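Local coordinates for protein linoleate 11-lipoxygenase (Gaeumannomyces graminis, PDB 5FX8) that uses manganese to oxygenate linoleic and alpha-linolenic acids to their 11S- and 13R-hydroperoxides, converting the 11S product onward to the 13R form, at residues 367-372 against 451-456; 407-412 against 466-471; 174-179 against 381-386. One frame throughout, in Å; residues are numbered along the deposited sequence.

Contacts 1 and 2 meet on helix 460-481, with centres about 15 Å apart. Pro-453 CG of contact 1 packs 3.8 Å from Val-466 CG2 of contact 2, and the rings of Phe-369 and His-469 meet edge-to-face. Helix 374-380 leads from segment 367-372 to segment 381-386, but contacts 1 and 3 do not touch; their nearest atoms are about 6 Å apart. Contacts 2 and 3 are about 24 Å apart between centres. Helix 460-481 also carries the manganese ligand His-478. The side chain of Ala-471 in contact 2 is about 11 Å from that of His-478. In contact 3 the Tyr-174 side chain is about 8 Å from those of the ligands His-290 and His-478.

Contact 1 of 3, residues 367-372 against 451-456; sequences GGFQAG and DFPAAP
Phe-369 lays one face of its ring against the edge of Phe-452, with CD2 of Phe-369 3.5 Å from CD1 of Phe-452. The pair is an edge-to-face stack. The ring centroids are 5.0 Å apart and the planes meet at 61°. Both side chains run side by side and point the same way. In each, CG lies anti to the backbone N (chi1 -174° in Phe-369), and this torsion sets the two rings beside each other. The CD1 and CE1 edge of Phe-452 sits over the rim of the Phe-369 ring.

The backbones are tied beside this pair. Gln-370 N donates to Asp-451 O at 2.7 Å, in the carbonyl plane. The CB of Phe-369 and the CB and CG of Gln-370 gather round the same oxygen. The Asp-451 carboxylate reaches the start of the short 3-10 segment 370-372. Its OD2 accepts a weak bond from Ala-371 N at 3.2 Å. The Gln-370 side chain extends past Asp-451 and lies against the Pro-453 ring. Polar groups thus line the outer side of the contact, while both aromatic residues are buried.

Each segment is a loop between helices. Phe-452 packs on Ile-440 and Ala-443 of helix 434-444. Both phenylalanines also touch Val-300 of helix 268-305, and Pro-453 rests on Gln-462 of helix 460-481.

Contact 2 of 3, residues 407-412 against 466-471; sequences AIRRFM and VLTHVA
Met-412 passes across the side chain of Leu-467 at about a right angle, with its SD 3.6 Å from Leu-467 CB. This is helix-helix packing within the largely helical lipoxygenase fold. Helices 396-420 and 460-481 run roughly antiparallel here. Their local axes approach to 9.1 Å, with 139° between their N-to-C directions.

The Met-412 chain is bent at chi2 (-56°), which lays its thioether across the face of the opposing helix. The Met-412 and Thr-468 side chains run antiparallel past one another, with Met-412 CB and CG beside OG1. Thr-468 gives the contact its largest share of surface from helix 460-481. Its two branches do different work. OG1 bonds to the carbonyl O of Val-464, one turn back in its own helix, so the hydroxyl is satisfied without a partner across the contact. CG2 lies anti to the backbone N and faces helix 396-420, where it meets CB of Arg-409 at 3.8 Å and CG2 of Ile-408.

Arg-409 crosses Thr-468 at about a right angle. Its chain is extended from CG to NE and carries the guanidinium past the threonine. NH1 there forms a salt bridge with Asp-465, the residue just before segment 466-471. Between the two segments themselves the packing is buried and mostly apolar.

Beyond the pair, Phe-575 of helix 566-587 packs on Ile-408. Leu-321 of helix 313-321 touches Ala-471. The small Ala-471 receives two side chains from helix 396-420. Its CB lies 3.6 Å from Ile-408 CG2 and 3.8 Å from Met-412 CE.

Contact 3 of 3, residues 174-179 against 381-386; sequences YVLKRL and RGLIGE
Gly-382 O is gripped by the guanidinium of Arg-178. NE of Arg-178 donates to this oxygen at 2.7 Å, in a nearly straight bond (171°) that lies in both the carbonyl and guanidinium planes. Arg-178 NH2 adds a weak bond to the same oxygen at 3.3 Å. The arginine chain leaves with CG anti to its backbone N and bends at chi3 (-65°), which turns the NE edge onto the carbonyl. Beyond it, NH1 bonds to Gly-210 O and NH2 to Pro-390 O.

In the backbone, Arg-178 N donates to Arg-381 O at 3.0 Å. Gly-382 closes helix 374-380 in a Schellman motif, and its positive phi suits glycine. The turn presents the carbonyls of Arg-381 and Gly-382 to strand 177-178, the end strand of an antiparallel sheet.

Arg-381 reaches back the other way. Its NH1 bonds to Leu-176 O at 2.8 Å, on a lone pair, with the oxygen tilted from the guanidinium plane. NH1 also bonds to Pro-173 O, and NH2 pairs with Asp-377. The Tyr-174 backbone covers one face of this guanidinium, and Leu-383 CD1 lies over the opposite face. Leu-383 CD2 meets Leu-176 CD2 at 4.2 Å. Tyr-174 itself packs on helix 460-481 near Ala-477, its side chain about 12 Å from the manganese ion.

One arginine from each segment bonds to a carbonyl of the other, joining strand 177-178 and the loop before it to the end of helix 374-380. Arginine N-H groups satisfy the carbonyls of Gly-382 and Leu-176, and the Asp-377 salt bridge would probably balance the Arg-381 charge.

Contact 1 of 3, residues 367-372 against 451-456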
# COMPACT_ATOMS: atom_id res chain seq x y z
N GLY A 367 -1.64 -9.71 19.23
CA GLY A 367 -0.51 -9.89 18.37
C GLY A 367 0.17 -11.23 18.45
O GLY A 367 1.32 -11.35 18.05
N GLY A 368 -0.51 -12.26 18.92
CA GLY A 368 0.05 -13.60 18.83
C GLY A 368 0.17 -14.07 17.39
O GLY A 368 -0.67 -13.77 16.55
N PHE A 369 1.21 -14.82 17.10
CA PHE A 369 1.42 -15.26 15.72
C PHE A 369 0.40 -16.33 15.31
O PHE A 369 -0.39 -16.11 14.40
CB PHE A 369 2.86 -15.75 15.55
CG PHE A 369 3.23 -16.08 14.14
CD1 PHE A 369 3.66 -15.10 13.27
CD2 PHE A 369 3.18 -17.40 13.70
CE1 PHE A 369 4.03 -15.44 11.97
CE2 PHE A 369 3.52 -17.72 12.42
CZ PHE A 369 3.96 -16.74 11.55
N GLN A 370 0.38 -17.47 16.00
CA GLN A 370 -0.61 -18.48 15.63
C GLN A 370 -2.04 -18.01 15.88
O GLN A 370 -2.96 -18.38 15.14
CB GLN A 370 -0.31 -19.78 16.37
CG GLN A 370 0.96 -20.46 15.83
CD GLN A 370 1.41 -21.64 16.66
OE1 GLN A 370 1.60 -21.53 17.86
NE2 GLN A 370 1.57 -22.77 16.02
N ALA A 371 -2.22 -17.15 16.89
CA ALA A 371 -3.50 -16.49 17.18
C ALA A 371 -4.06 -15.78 15.97
O ALA A 371 -5.29 -15.61 15.86
CB ALA A 371 -3.30 -15.49 18.31
N GLY A 372 -3.20 -15.33 15.08
CA GLY A 372 -3.61 -14.60 13.92
C GLY A 372 -3.86 -15.42 12.68
O GLY A 372 -4.22 -14.84 11.66
N ASP A 451 3.31 -16.65 20.65
CA ASP A 451 2.43 -17.64 20.03
C ASP A 451 3.02 -18.16 18.71
O ASP A 451 2.36 -18.23 17.67
CB ASP A 451 1.03 -17.08 19.83
CG ASP A 451 -0.03 -18.14 19.88
OD1 ASP A 451 0.32 -19.35 19.94
OD2 ASP A 451 -1.21 -17.77 19.83
N PHE A 452 4.17 -18.47 18.75
CA PHE A 452 4.90 -19.09 17.69
C PHE A 452 5.01 -20.57 17.96
O PHE A 452 5.12 -20.98 19.11
CB PHE A 452 6.30 -18.47 17.58
CG PHE A 452 6.91 -18.59 16.22
CD1 PHE A 452 6.36 -17.93 15.15
CD2 PHE A 452 8.05 -19.35 16.03
CE1 PHE A 452 6.93 -18.04 13.92
CE2 PHE A 452 8.63 -19.45 14.78
CZ PHE A 452 8.07 -18.80 13.73
N PRO A 453 4.97 -21.40 16.92
CA PRO A 453 5.08 -22.85 17.14
C PRO A 453 6.31 -23.20 17.96
O PRO A 453 7.41 -22.74 17.69
CB PRO A 453 5.17 -23.42 15.73
CG PRO A 453 5.56 -22.27 14.89
CD PRO A 453 4.97 -21.07 15.50
N ALA A 454 6.11 -23.99 18.99
CA ALA A 454 7.17 -24.34 19.91
C ALA A 454 8.24 -25.19 19.23
O ALA A 454 7.98 -25.90 18.26
CB ALA A 454 6.60 -25.11 21.08
N ALA A 455 9.46 -25.11 19.75
CA ALA A 455 10.53 -25.95 19.24
C ALA A 455 10.49 -27.18 20.07
O ALA A 455 10.07 -27.11 21.21
CB ALA A 455 11.83 -25.30 19.36
N PRO A 456 10.90 -28.32 19.52
CA PRO A 456 11.33 -28.56 18.15
C PRO A 456 10.18 -28.71 17.21
O PRO A 456 9.13 -29.20 17.59
CB PRO A 456 12.08 -29.88 18.24
CG PRO A 456 11.41 -30.57 19.32
CD PRO A 456 11.10 -29.51 20.34

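Contact 2 of 3, residues 407-412 against 466-471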
# COMPACT_ATOMS: atom_id res chain seq x y z
N ALA A 407 -4.20 -20.44 -2.55
CA ALA A 407 -3.14 -20.40 -3.55
C ALA A 407 -1.76 -20.32 -2.88
O ALA A 407 -0.81 -20.99 -3.30
CB ALA A 407 -3.37 -19.23 -4.49
N ILE A 408 -1.66 -19.52 -1.83
CA ILE A 408 -0.38 -19.36 -1.15
C ILE A 408 0.03 -20.65 -0.48
O ILE A 408 1.20 -21.00 -0.41
CB ILE A 408 -0.48 -18.20 -0.14
CG1 ILE A 408 -0.74 -16.87 -0.87
CG2 ILE A 408 0.72 -18.15 0.79
CD1 ILE A 408 -0.77 -15.68 0.04
N ARG A 409 -0.95 -21.38 0.05
CA ARG A 409 -0.62 -22.57 0.82
C ARG A 409 -0.24 -23.68 -0.11
O ARG A 409 0.73 -24.39 0.13
CB ARG A 409 -1.79 -22.97 1.71
CG ARG A 409 -1.45 -24.16 2.53
CD ARG A 409 -2.38 -24.45 3.66
NE ARG A 409 -1.80 -25.53 4.44
CZ ARG A 409 -1.13 -25.37 5.57
NH1 ARG A 409 -0.98 -24.15 6.10
NH2 ARG A 409 -0.61 -26.44 6.19
N ARG A 410 -0.96 -23.82 -1.22
CA ARG A 410 -0.51 -24.73 -2.25
C ARG A 410 0.95 -24.45 -2.61
O ARG A 410 1.78 -25.37 -2.61
CB ARG A 410 -1.41 -24.65 -3.46
CG ARG A 410 -1.04 -25.62 -4.54
CD ARG A 410 -1.92 -25.39 -5.74
NE ARG A 410 -3.34 -25.38 -5.38
CZ ARG A 410 -4.08 -26.48 -5.28
NH1 ARG A 410 -3.54 -27.68 -5.52
NH2 ARG A 410 -5.36 -26.39 -4.93
N PHE A 411 1.29 -23.19 -2.90
CA PHE A 411 2.68 -22.91 -3.23
C PHE A 411 3.61 -23.30 -2.09
O PHE A 411 4.66 -23.88 -2.32
CB PHE A 411 2.89 -21.45 -3.58
CG PHE A 411 4.33 -21.10 -3.76
CD1 PHE A 411 5.11 -20.71 -2.68
CD2 PHE A 411 4.92 -21.20 -4.99
CE1 PHE A 411 6.40 -20.42 -2.84
CE2 PHE A 411 6.23 -20.90 -5.15
CZ PHE A 411 6.97 -20.52 -4.08
N MET A 412 3.27 -22.93 -0.86
CA MET A 412 4.21 -23.16 0.22
C MET A 412 4.39 -24.65 0.44
O MET A 412 5.48 -25.10 0.77
CB MET A 412 3.76 -22.47 1.50
CG MET A 412 3.93 -20.99 1.50
SD MET A 412 5.61 -20.42 1.16
CE MET A 412 5.34 -18.66 1.33
N VAL A 466 3.62 -21.47 9.02
CA VAL A 466 4.41 -20.27 9.24
C VAL A 466 4.60 -19.50 7.94
O VAL A 466 4.30 -18.30 7.85
CB VAL A 466 5.75 -20.64 9.90
CG1 VAL A 466 6.73 -19.49 9.85
CG2 VAL A 466 5.50 -21.05 11.30
N LEU A 467 5.09 -20.18 6.90
CA LEU A 467 5.36 -19.51 5.63
C LEU A 467 4.08 -19.01 4.96
O LEU A 467 4.07 -17.93 4.35
CB LEU A 467 6.13 -20.45 4.72
CG LEU A 467 7.43 -21.02 5.29
CD1 LEU A 467 8.17 -21.88 4.29
CD2 LEU A 467 8.32 -19.91 5.80
N THR A 468 2.99 -19.76 5.07
CA THR A 468 1.72 -19.30 4.55
C THR A 468 1.24 -18.05 5.27
O THR A 468 0.78 -17.09 4.65
CB THR A 468 0.69 -20.40 4.66
OG1 THR A 468 1.24 -21.57 4.10
CG2 THR A 468 -0.53 -20.06 3.89
N HIS A 469 1.35 -18.04 6.59
CA HIS A 469 0.88 -16.90 7.34
C HIS A 469 1.72 -15.66 7.06
O HIS A 469 1.20 -14.55 7.01
CB HIS A 469 0.86 -17.25 8.81
CG HIS A 469 0.17 -16.23 9.64
ND1 HIS A 469 -1.13 -15.86 9.44
CD2 HIS A 469 0.63 -15.47 10.66
CE1 HIS A 469 -1.46 -14.93 10.31
NE2 HIS A 469 -0.41 -14.67 11.06
N VAL A 470 3.03 -15.82 6.85
CA VAL A 470 3.82 -14.64 6.54
C VAL A 470 3.43 -14.11 5.17
O VAL A 470 3.15 -12.92 5.01
CB VAL A 470 5.32 -14.90 6.63
CG1 VAL A 470 6.02 -13.65 6.18
CG2 VAL A 470 5.72 -15.20 8.03
N ALA A 471 3.40 -14.98 4.15
CA ALA A 471 3.01 -14.48 2.84
C ALA A 471 1.62 -13.86 2.88
O ALA A 471 1.36 -12.88 2.18
CB ALA A 471 3.10 -15.59 1.79

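Contact 3 of 3, residues 174-179 against 381-386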
# COMPACT_ATOMS: atom_id res chain seq x y z
N TYR A 174 -11.44 -7.28 11.17
CA TYR A 174 -10.61 -7.76 12.24
C TYR A 174 -11.11 -7.34 13.61
O TYR A 174 -10.43 -7.62 14.60
CB TYR A 174 -9.20 -7.28 12.02
CG TYR A 174 -8.51 -8.03 10.93
CD1 TYR A 174 -8.20 -9.36 11.09
CD2 TYR A 174 -8.17 -7.42 9.75
CE1 TYR A 174 -7.59 -10.03 10.15
CE2 TYR A 174 -7.54 -8.10 8.79
CZ TYR A 174 -7.25 -9.40 9.02
OH TYR A 174 -6.62 -10.12 8.08
N VAL A 175 -12.28 -6.69 13.72
CA VAL A 175 -12.71 -6.16 15.00
C VAL A 175 -14.00 -6.84 15.43
O VAL A 175 -14.20 -7.12 16.61
CB VAL A 175 -12.83 -4.60 14.99
CG1 VAL A 175 -13.87 -4.08 14.08
CG2 VAL A 175 -13.11 -4.07 16.36
N LEU A 176 -14.85 -7.21 14.48
CA LEU A 176 -16.16 -7.75 14.82
C LEU A 176 -16.05 -9.08 15.58
O LEU A 176 -15.17 -9.89 15.33
CB LEU A 176 -16.97 -7.94 13.55
CG LEU A 176 -18.40 -8.42 13.73
CD1 LEU A 176 -19.27 -7.25 14.20
CD2 LEU A 176 -18.91 -9.09 12.47
N LYS A 177 -16.99 -9.31 16.49
CA LYS A 177 -16.94 -10.52 17.29
C LYS A 177 -18.35 -10.87 17.71
O LYS A 177 -19.11 -9.98 18.10
CB LYS A 177 -16.02 -10.30 18.50
CG LYS A 177 -16.51 -10.93 19.75
CD LYS A 177 -16.30 -10.01 20.95
CE LYS A 177 -17.08 -10.47 22.18
NZ LYS A 177 -16.87 -9.52 23.31
N ARG A 178 -18.72 -12.14 17.58
CA ARG A 178 -20.05 -12.61 17.97
C ARG A 178 -20.18 -12.66 19.48
O ARG A 178 -19.24 -12.99 20.19
CB ARG A 178 -20.31 -13.99 17.39
CG ARG A 178 -21.72 -14.47 17.55
CD ARG A 178 -21.84 -15.96 17.34
NE ARG A 178 -21.52 -16.36 15.98
CZ ARG A 178 -22.41 -16.71 15.05
NH1 ARG A 178 -23.69 -16.71 15.33
NH2 ARG A 178 -22.00 -17.05 13.85
N LEU A 179 -21.36 -12.34 19.98
CA LEU A 179 -21.60 -12.39 21.42
C LEU A 179 -22.01 -13.80 21.81
O LEU A 179 -23.03 -14.30 21.34
CB LEU A 179 -22.68 -11.39 21.83
CG LEU A 179 -22.23 -9.93 21.71
CD1 LEU A 179 -23.34 -9.00 22.16
CD2 LEU A 179 -20.91 -9.69 22.47
N ARG A 381 -13.23 -15.38 17.31
CA ARG A 381 -14.28 -14.38 17.35
C ARG A 381 -15.66 -14.91 16.98
O ARG A 381 -16.59 -14.11 16.90
CB ARG A 381 -13.94 -13.21 16.44
CG ARG A 381 -12.75 -12.44 16.95
CD ARG A 381 -12.42 -11.26 16.12
NE ARG A 381 -11.79 -11.62 14.87
CZ ARG A 381 -12.04 -10.99 13.74
NH1 ARG A 381 -12.91 -10.02 13.71
NH2 ARG A 381 -11.42 -11.34 12.66
N GLY A 382 -15.83 -16.20 16.74
CA GLY A 382 -17.15 -16.73 16.49
C GLY A 382 -17.76 -16.43 15.13
O GLY A 382 -18.97 -16.41 15.02
N LEU A 383 -16.95 -16.24 14.09
CA LEU A 383 -17.46 -15.85 12.79
C LEU A 383 -17.47 -16.96 11.73
O LEU A 383 -17.84 -16.69 10.59
CB LEU A 383 -16.64 -14.67 12.26
CG LEU A 383 -16.53 -13.47 13.19
CD1 LEU A 383 -15.82 -12.36 12.54
CD2 LEU A 383 -17.87 -12.97 13.58
N ILE A 384 -17.09 -18.20 12.06
CA ILE A 384 -17.04 -19.30 11.10
C ILE A 384 -18.00 -20.40 11.52
O ILE A 384 -17.95 -20.87 12.66
CB ILE A 384 -15.63 -19.89 10.98
CG1 ILE A 384 -14.66 -18.87 10.40
CG2 ILE A 384 -15.67 -21.19 10.18
CD1 ILE A 384 -13.30 -19.39 10.20
N GLY A 385 -18.85 -20.85 10.58
CA GLY A 385 -19.82 -21.91 10.84
C GLY A 385 -20.96 -21.53 11.78
O GLY A 385 -21.27 -20.39 12.02
N GLU A 386 -21.61 -22.56 12.33
CA GLU A 386 -22.71 -22.32 13.24
C GLU A 386 -22.17 -22.42 14.66
O GLU A 386 -22.10 -23.49 15.25
CB GLU A 386 -23.86 -23.28 12.96
CG GLU A 386 -24.64 -22.89 11.69
CD GLU A 386 -25.78 -23.83 11.34
OE1 GLU A 386 -26.28 -24.53 12.24
OE2 GLU A 386 -26.19 -23.88 10.16